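Local coordinates for protein citrinin polyketide synthase (Monascus purpureus, PDB 5MPT) that builds the polyketide precursor of the mycotoxin citrinin as a non-reducing polyketide synthase, this chain being its C-methyltransferase domain, at residues V57-Q62 with S147-C152; T49-A54 with L141-G146. One frame throughout, in Å; residues are numbered along the deposited sequence.

Contact 1 (V57-Q62 with S147-C152); sequences VNAFEQ and SKFADC
In the helical part of the C-methyltransferase domain, the last turn of helix 40-62 meets the first turn of helix 149-154 through two alanines, Ala59 and Ala150. Their CA atoms are only 4.7 Å apart, an approach that such small side chains permit. Ala59 CB lies 3.9 Å from Ala150 CB and reaches the backbone where the second helix starts, 3.6 Å from Ala150 N. Ala59 CB also abuts the edge of the Phe149 ring, in its plane, 3.7 Å from Phe149 CD2; CG of Phe149 is anti to the backbone N (chi1 -168°), which brings that edge beside Ala59. Beyond this, the Phe149 ring stacks with Phe325 and touches Ile92 of helix 86-98.

At the exposed margin the chain of Gln62, extended beyond CG, reaches with its amide towards the start of helix 149-154, OE1 lying 3.5 Å from Ala150 CB. Both ends of this amide work through water: one water donates to OE1 and accepts from Ala150 N, while a second accepts from NE2 and donates to Ser147 O. Two water bridges would help to set the amide's rotation. Small alanines at an interface typically let helices come close, here a C-terminal turn and an N-terminal one.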
ATOM      1  N   VAL A  57       3.560 -11.117  21.744  1.00 22.53           N
ATOM      2  CA  VAL A  57       3.872 -11.827  22.969  1.00 22.55           C
ATOM      3  C   VAL A  57       2.768 -11.607  24.001  1.00 23.99           C
ATOM      4  O   VAL A  57       2.288 -12.553  24.638  1.00 23.07           O
ATOM      5  CB  VAL A  57       5.238 -11.385  23.516  1.00 25.63           C
ATOM      6  CG1 VAL A  57       5.405 -11.911  24.932  1.00 29.37           C
ATOM      7  CG2 VAL A  57       6.361 -11.907  22.655  1.00 24.99           C
ATOM      8  N   ASN A  58       2.317 -10.356  24.135  1.00 24.20           N
ATOM      9  CA  ASN A  58       1.224 -10.054  25.049  1.00 24.78           C
ATOM     10  C   ASN A  58      -0.047 -10.813  24.690  1.00 25.15           C
ATOM     11  O   ASN A  58      -0.743 -11.304  25.582  1.00 28.33           O
ATOM     12  CB  ASN A  58       0.961  -8.552  25.062  1.00 23.78           C
ATOM     13  CG  ASN A  58       2.003  -7.786  25.810  1.00 25.94           C
ATOM     14  OD1 ASN A  58       2.785  -8.356  26.589  1.00 27.09           O
ATOM     15  ND2 ASN A  58       2.025  -6.468  25.603  1.00 26.46           N
ATOM     16  N   ALA A  59      -0.389 -10.884  23.399  1.00 24.80           N
ATOM     17  CA  ALA A  59      -1.586 -11.606  22.982  1.00 24.11           C
ATOM     18  C   ALA A  59      -1.464 -13.098  23.289  1.00 25.10           C
ATOM     19  O   ALA A  59      -2.425 -13.750  23.720  1.00 25.35           O
ATOM     20  CB  ALA A  59      -1.826 -11.352  21.487  1.00 22.63           C
ATOM     21  N   PHE A  60      -0.286 -13.656  23.044  1.00 25.08           N
ATOM     22  CA  PHE A  60      -0.048 -15.065  23.295  1.00 24.54           C
ATOM     23  C   PHE A  60      -0.228 -15.401  24.775  1.00 24.05           C
ATOM     24  O   PHE A  60      -0.886 -16.395  25.137  1.00 23.23           O
ATOM     25  CB  PHE A  60       1.361 -15.390  22.812  1.00 26.61           C
ATOM     26  CG  PHE A  60       1.423 -15.786  21.382  1.00 25.59           C
ATOM     27  CD1 PHE A  60       0.603 -15.180  20.432  1.00 23.62           C
ATOM     28  CD2 PHE A  60       2.287 -16.782  20.972  1.00 27.32           C
ATOM     29  CE1 PHE A  60       0.638 -15.574  19.121  1.00 23.60           C
ATOM     30  CE2 PHE A  60       2.329 -17.162  19.636  1.00 25.06           C
ATOM     31  CZ  PHE A  60       1.511 -16.572  18.726  1.00 23.57           C
ATOM     32  N   GLU A  61       0.320 -14.560  25.645  1.00 24.38           N
ATOM     33  CA  GLU A  61       0.144 -14.730  27.083  1.00 28.64           C
ATOM     34  C   GLU A  61      -1.347 -14.717  27.442  1.00 27.81           C
ATOM     35  O   GLU A  61      -1.847 -15.584  28.191  1.00 25.44           O
ATOM     36  CB  GLU A  61       0.933 -13.600  27.782  1.00 36.45           C
ATOM     37  CG  GLU A  61       1.472 -13.835  29.208  1.00 47.14           C
ATOM     38  CD  GLU A  61       2.325 -15.091  29.355  1.00 51.95           C
ATOM     39  OE1 GLU A  61       1.799 -16.079  29.890  1.00 55.24           O
ATOM     40  OE2 GLU A  61       3.503 -15.097  28.939  1.00 50.18           O
ATOM     41  N   GLN A  62      -2.073 -13.743  26.886  1.00 28.17           N
ATOM     42  CA  GLN A  62      -3.515 -13.641  27.091  1.00 26.82           C
ATOM     43  C   GLN A  62      -4.249 -14.882  26.612  1.00 25.83           C
ATOM     44  O   GLN A  62      -5.259 -15.283  27.217  1.00 28.23           O
ATOM     45  CB  GLN A  62      -4.036 -12.395  26.376  1.00 27.56           C
ATOM     46  CG  GLN A  62      -3.540 -11.118  27.037  1.00 28.34           C
ATOM     47  CD  GLN A  62      -3.752  -9.893  26.147  1.00 28.64           C
ATOM     48  OE1 GLN A  62      -4.306  -9.977  25.046  1.00 29.77           O
ATOM     49  NE2 GLN A  62      -3.330  -8.752  26.642  1.00 27.95           N
ATOM     50  N   SER A 147      -2.845  -3.811  20.379  1.00 26.55           N
ATOM     51  CA  SER A 147      -3.291  -3.935  21.761  1.00 27.55           C
ATOM     52  C   SER A 147      -4.543  -4.784  21.881  1.00 27.46           C
ATOM     53  O   SER A 147      -4.873  -5.208  22.988  1.00 26.81           O
ATOM     54  CB  SER A 147      -3.571  -2.558  22.356  1.00 30.27           C
ATOM     55  OG  SER A 147      -4.693  -1.975  21.713  1.00 32.17           O
ATOM     56  N   LYS A 148      -5.261  -5.018  20.782  1.00 25.33           N
ATOM     57  CA  LYS A 148      -6.446  -5.859  20.787  1.00 26.35           C
ATOM     58  C   LYS A 148      -6.225  -7.120  19.956  1.00 25.24           C
ATOM     59  O   LYS A 148      -7.170  -7.685  19.400  1.00 24.59           O
ATOM     60  CB  LYS A 148      -7.668  -5.097  20.264  1.00 30.82           C
ATOM     61  CG  LYS A 148      -7.929  -3.744  20.913  1.00 40.63           C
ATOM     62  CD  LYS A 148      -8.783  -3.803  22.159  1.00 52.39           C
ATOM     63  CE  LYS A 148      -9.089  -2.389  22.666  1.00 61.72           C
ATOM     64  NZ  LYS A 148      -7.851  -1.604  23.017  1.00 65.63           N
ATOM     65  N   PHE A 149      -4.977  -7.577  19.876  1.00 25.52           N
ATOM     66  CA  PHE A 149      -4.622  -8.618  18.916  1.00 22.95           C
ATOM     67  C   PHE A 149      -5.244  -9.956  19.276  1.00 21.75           C
ATOM     68  O   PHE A 149      -5.755 -10.660  18.399  1.00 23.98           O
ATOM     69  CB  PHE A 149      -3.105  -8.752  18.820  1.00 22.21           C
ATOM     70  CG  PHE A 149      -2.658  -9.578  17.660  1.00 25.45           C
ATOM     71  CD1 PHE A 149      -2.716  -9.059  16.385  1.00 27.69           C
ATOM     72  CD2 PHE A 149      -2.164 -10.851  17.832  1.00 25.58           C
ATOM     73  CE1 PHE A 149      -2.326  -9.801  15.302  1.00 26.74           C
ATOM     74  CE2 PHE A 149      -1.766 -11.608  16.744  1.00 25.89           C
ATOM     75  CZ  PHE A 149      -1.826 -11.055  15.473  1.00 25.01           C
ATOM     76  N   ALA A 150      -5.201 -10.340  20.553  1.00 22.75           N
ATOM     77  CA  ALA A 150      -5.835 -11.589  20.957  1.00 24.64           C
ATOM     78  C   ALA A 150      -7.332 -11.536  20.685  1.00 26.72           C
ATOM     79  O   ALA A 150      -7.918 -12.495  20.150  1.00 25.61           O
ATOM     80  CB  ALA A 150      -5.537 -11.877  22.435  1.00 25.11           C
ATOM     81  N   ASP A 151      -7.977 -10.415  21.017  1.00 27.65           N
ATOM     82  CA  ASP A 151      -9.405 -10.300  20.730  1.00 27.77           C
ATOM     83  C   ASP A 151      -9.698 -10.420  19.236  1.00 25.02           C
ATOM     84  O   ASP A 151     -10.701 -11.038  18.850  1.00 24.98           O
ATOM     85  CB  ASP A 151      -9.958  -8.990  21.285  1.00 32.46           C
ATOM     86  CG  ASP A 151     -10.171  -9.045  22.770  1.00 35.77           C
ATOM     87  OD1 ASP A 151      -9.918 -10.130  23.341  1.00 35.21           O
ATOM     88  OD2 ASP A 151     -10.599  -8.028  23.354  1.00 38.56           O
ATOM     89  N   CYS A 152      -8.852  -9.828  18.374  1.00 24.43           N
ATOM     90  CA  CYS A 152      -9.085  -9.898  16.930  1.00 24.30           C
ATOM     91  C   CYS A 152      -8.916 -11.314  16.397  1.00 22.94           C
ATOM     92  O   CYS A 152      -9.773 -11.808  15.661  1.00 24.18           O
ATOM     93  CB  CYS A 152      -8.147  -8.944  16.165  1.00 27.75           C
ATOM     94  SG  CYS A 152      -8.586  -7.236  16.344  1.00 28.29           S
TER
HETATM   95  O   HOH W   1      -3.955  -8.796  22.730  1.00 23.93           O
HETATM   96  O   HOH W   2      -3.537  -6.163  25.300  1.00 27.42           O

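Contact 2 (T49-A54 with L141-G146)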
ATOM      1  N   THR A  49       8.876  -3.145  14.226  1.00 24.24           N
ATOM      2  CA  THR A  49       8.817  -4.604  14.285  1.00 23.66           C
ATOM      3  C   THR A  49       8.900  -5.075  15.725  1.00 23.36           C
ATOM      4  O   THR A  49       8.176  -6.003  16.134  1.00 25.52           O
ATOM      5  CB  THR A  49       9.956  -5.212  13.451  1.00 23.44           C
ATOM      6  OG1 THR A  49       9.812  -4.827  12.082  1.00 24.88           O
ATOM      7  CG2 THR A  49       9.942  -6.743  13.542  1.00 23.49           C
ATOM      8  N   GLU A  50       9.746  -4.419  16.507  1.00 23.80           N
ATOM      9  CA  GLU A  50       9.841  -4.743  17.927  1.00 26.12           C
ATOM     10  C   GLU A  50       8.504  -4.542  18.635  1.00 24.70           C
ATOM     11  O   GLU A  50       8.122  -5.332  19.509  1.00 24.83           O
ATOM     12  CB  GLU A  50      10.923  -3.890  18.565  1.00 29.58           C
ATOM     13  CG  GLU A  50      11.025  -4.030  20.075  1.00 34.08           C
ATOM     14  CD  GLU A  50      12.136  -3.189  20.633  1.00 39.03           C
ATOM     15  OE1 GLU A  50      11.987  -1.946  20.687  1.00 39.24           O
ATOM     16  OE2 GLU A  50      13.178  -3.777  20.975  1.00 42.40           O
ATOM     17  N   LEU A  51       7.819  -3.447  18.330  1.00 24.02           N
ATOM     18  CA  LEU A  51       6.516  -3.188  18.922  1.00 24.02           C
ATOM     19  C   LEU A  51       5.503  -4.252  18.503  1.00 25.37           C
ATOM     20  O   LEU A  51       4.714  -4.725  19.326  1.00 25.86           O
ATOM     21  CB  LEU A  51       6.050  -1.789  18.528  1.00 23.03           C
ATOM     22  CG  LEU A  51       4.677  -1.268  18.947  1.00 23.87           C
ATOM     23  CD1 LEU A  51       4.570  -1.239  20.482  1.00 24.49           C
ATOM     24  CD2 LEU A  51       4.436   0.112  18.340  1.00 26.54           C
ATOM     25  N   CYS A  52       5.513  -4.661  17.232  1.00 25.77           N
ATOM     26  CA  CYS A  52       4.613  -5.732  16.815  1.00 24.75           C
ATOM     27  C   CYS A  52       4.874  -7.009  17.607  1.00 24.90           C
ATOM     28  O   CYS A  52       3.937  -7.681  18.087  1.00 24.72           O
ATOM     29  CB  CYS A  52       4.766  -6.031  15.331  1.00 23.16           C
ATOM     30  SG  CYS A  52       4.320  -4.717  14.168  1.00 20.70           S
ATOM     31  N   VAL A  53       6.145  -7.388  17.699  1.00 25.64           N
ATOM     32  CA  VAL A  53       6.503  -8.613  18.401  1.00 26.47           C
ATOM     33  C   VAL A  53       6.044  -8.537  19.845  1.00 26.50           C
ATOM     34  O   VAL A  53       5.485  -9.493  20.373  1.00 22.52           O
ATOM     35  CB  VAL A  53       8.015  -8.864  18.285  1.00 27.23           C
ATOM     36  CG1 VAL A  53       8.454  -9.992  19.241  1.00 25.38           C
ATOM     37  CG2 VAL A  53       8.360  -9.187  16.822  1.00 28.49           C
ATOM     38  N   ALA A  54       6.263  -7.396  20.503  1.00 27.01           N
ATOM     39  CA  ALA A  54       5.827  -7.254  21.892  1.00 27.24           C
ATOM     40  C   ALA A  54       4.321  -7.403  22.008  1.00 24.59           C
ATOM     41  O   ALA A  54       3.820  -8.054  22.933  1.00 23.36           O
ATOM     42  CB  ALA A  54       6.264  -5.903  22.450  1.00 28.85           C
ATOM     43  N   LEU A 141      -1.287   3.143  14.558  1.00 25.18           N
ATOM     44  CA  LEU A 141      -2.123   2.077  14.024  1.00 23.06           C
ATOM     45  C   LEU A 141      -1.646   0.719  14.514  1.00 23.46           C
ATOM     46  O   LEU A 141      -2.459  -0.175  14.781  1.00 25.51           O
ATOM     47  CB  LEU A 141      -2.133   2.118  12.500  1.00 23.07           C
ATOM     48  CG  LEU A 141      -3.253   1.357  11.775  1.00 24.71           C
ATOM     49  CD1 LEU A 141      -4.612   1.908  12.144  1.00 26.24           C
ATOM     50  CD2 LEU A 141      -3.005   1.450  10.295  1.00 25.02           C
ATOM     51  N   THR A 142      -0.328   0.542  14.617  1.00 25.50           N
ATOM     52  CA  THR A 142       0.220  -0.723  15.094  1.00 25.32           C
ATOM     53  C   THR A 142      -0.300  -1.056  16.498  1.00 24.59           C
ATOM     54  O   THR A 142      -0.707  -2.200  16.785  1.00 24.47           O
ATOM     55  CB  THR A 142       1.747  -0.632  15.068  1.00 25.42           C
ATOM     56  OG1 THR A 142       2.195  -0.615  13.704  1.00 24.63           O
ATOM     57  CG2 THR A 142       2.396  -1.810  15.811  1.00 24.08           C
ATOM     58  N   SER A 143      -0.387  -0.054  17.365  1.00 24.30           N
ATOM     59  CA  SER A 143      -0.897  -0.344  18.697  1.00 26.31           C
ATOM     60  C   SER A 143      -2.422  -0.411  18.758  1.00 25.92           C
ATOM     61  O   SER A 143      -2.968  -1.135  19.612  1.00 25.63           O
ATOM     62  CB  SER A 143      -0.355   0.683  19.690  1.00 28.14           C
ATOM     63  OG  SER A 143       0.971   0.337  20.030  1.00 29.85           O
ATOM     64  N   LEU A 144      -3.118   0.297  17.860  1.00 27.72           N
ATOM     65  CA  LEU A 144      -4.581   0.281  17.840  1.00 28.36           C
ATOM     66  C   LEU A 144      -5.111  -1.133  17.636  1.00 26.56           C
ATOM     67  O   LEU A 144      -5.967  -1.618  18.403  1.00 26.66           O
ATOM     68  CB  LEU A 144      -5.095   1.225  16.743  1.00 30.07           C
ATOM     69  CG  LEU A 144      -6.615   1.421  16.610  1.00 34.50           C
ATOM     70  CD1 LEU A 144      -6.934   2.642  15.749  1.00 34.42           C
ATOM     71  CD2 LEU A 144      -7.298   0.237  15.973  1.00 38.83           C
ATOM     72  N   THR A 145      -4.598  -1.835  16.629  1.00 24.99           N
ATOM     73  CA  THR A 145      -4.988  -3.237  16.491  1.00 26.48           C
ATOM     74  C   THR A 145      -4.140  -4.121  17.385  1.00 25.56           C
ATOM     75  O   THR A 145      -4.644  -5.091  17.953  1.00 24.74           O
ATOM     76  CB  THR A 145      -4.867  -3.710  15.033  1.00 28.37           C
ATOM     77  OG1 THR A 145      -3.525  -3.529  14.578  1.00 27.71           O
ATOM     78  CG2 THR A 145      -5.803  -2.933  14.118  1.00 29.40           C
ATOM     79  N   GLY A 146      -2.857  -3.780  17.529  1.00 25.29           N
ATOM     80  CA  GLY A 146      -1.925  -4.626  18.268  1.00 23.85           C
ATOM     81  C   GLY A 146      -2.321  -4.851  19.713  1.00 25.20           C
ATOM     82  O   GLY A 146      -2.136  -5.946  20.244  1.00 26.34           O
TER
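Within 49-54, Leu51 and Cys52 make the contact with helix 136-146, and both converge on the methyl group of Thr142. Leu51 comes first. With CG anti to the backbone N (chi1 177°), its isobutyl group extends towards the second helix and crosses the Thr142 side chain at a slant, CD2 lying 3.8 Å from Thr142 CG2. The fork of the leucine also receives the hydroxyl of Ser143, whose OG is 3.9 Å from Leu51 CD2 and 4.0 Å from Leu51 CD1. This is van der Waals contact: the polar demand of Ser143 OG is met by a hydrogen bond with His55 NE2, one turn further along the first helix. Next in sequence, Cys52 brings its sulfur to the same methyl, SG to Thr142 CG2 being 3.9 Å, so CG2 sits against both neighbours. The chi1 of Thr142, -70°, places CG2 anti to its backbone N and facing helix 40-62, while OG1 turns back along its own helix to bond Glu138 O.

The segments run nearly parallel, their axes 8° apart in direction and 10.1 Å apart at closest approach. The nearest CA atoms, those of Cys52 and Gly146, are 6.8 Å apart. Helix 321-327 packs along one flank of the pair, with Phe325 on Cys52 and with Trp322 and Ile326 on Thr142. Helix 121-131 covers another part of the first helix, Met124 touching Leu51, so the largely buried contact is flanked by helices 321-327 and 121-131.

Contacts 1 and 2 have centres about 10 Å apart and share helix 40-62, contact 2 lying on its middle and contact 1 on its C-terminal end. Along the chain the order is 49-54, 57-62, 141-146 and 147-152, so the two contacts cross. Together they join helix 40-62, in the helix-turn-helix family region, to the consecutive helices 136-146 and 149-154. These helices precede the seven-stranded methyltransferase sheet in the chain, whereas helix 321-327, from between two strands of that sheet, packs against both contacts through Phe325. Both lie away from the S-adenosyl-L-homocysteine pocket and from the active-site residues Tyr177, His289 and Glu315.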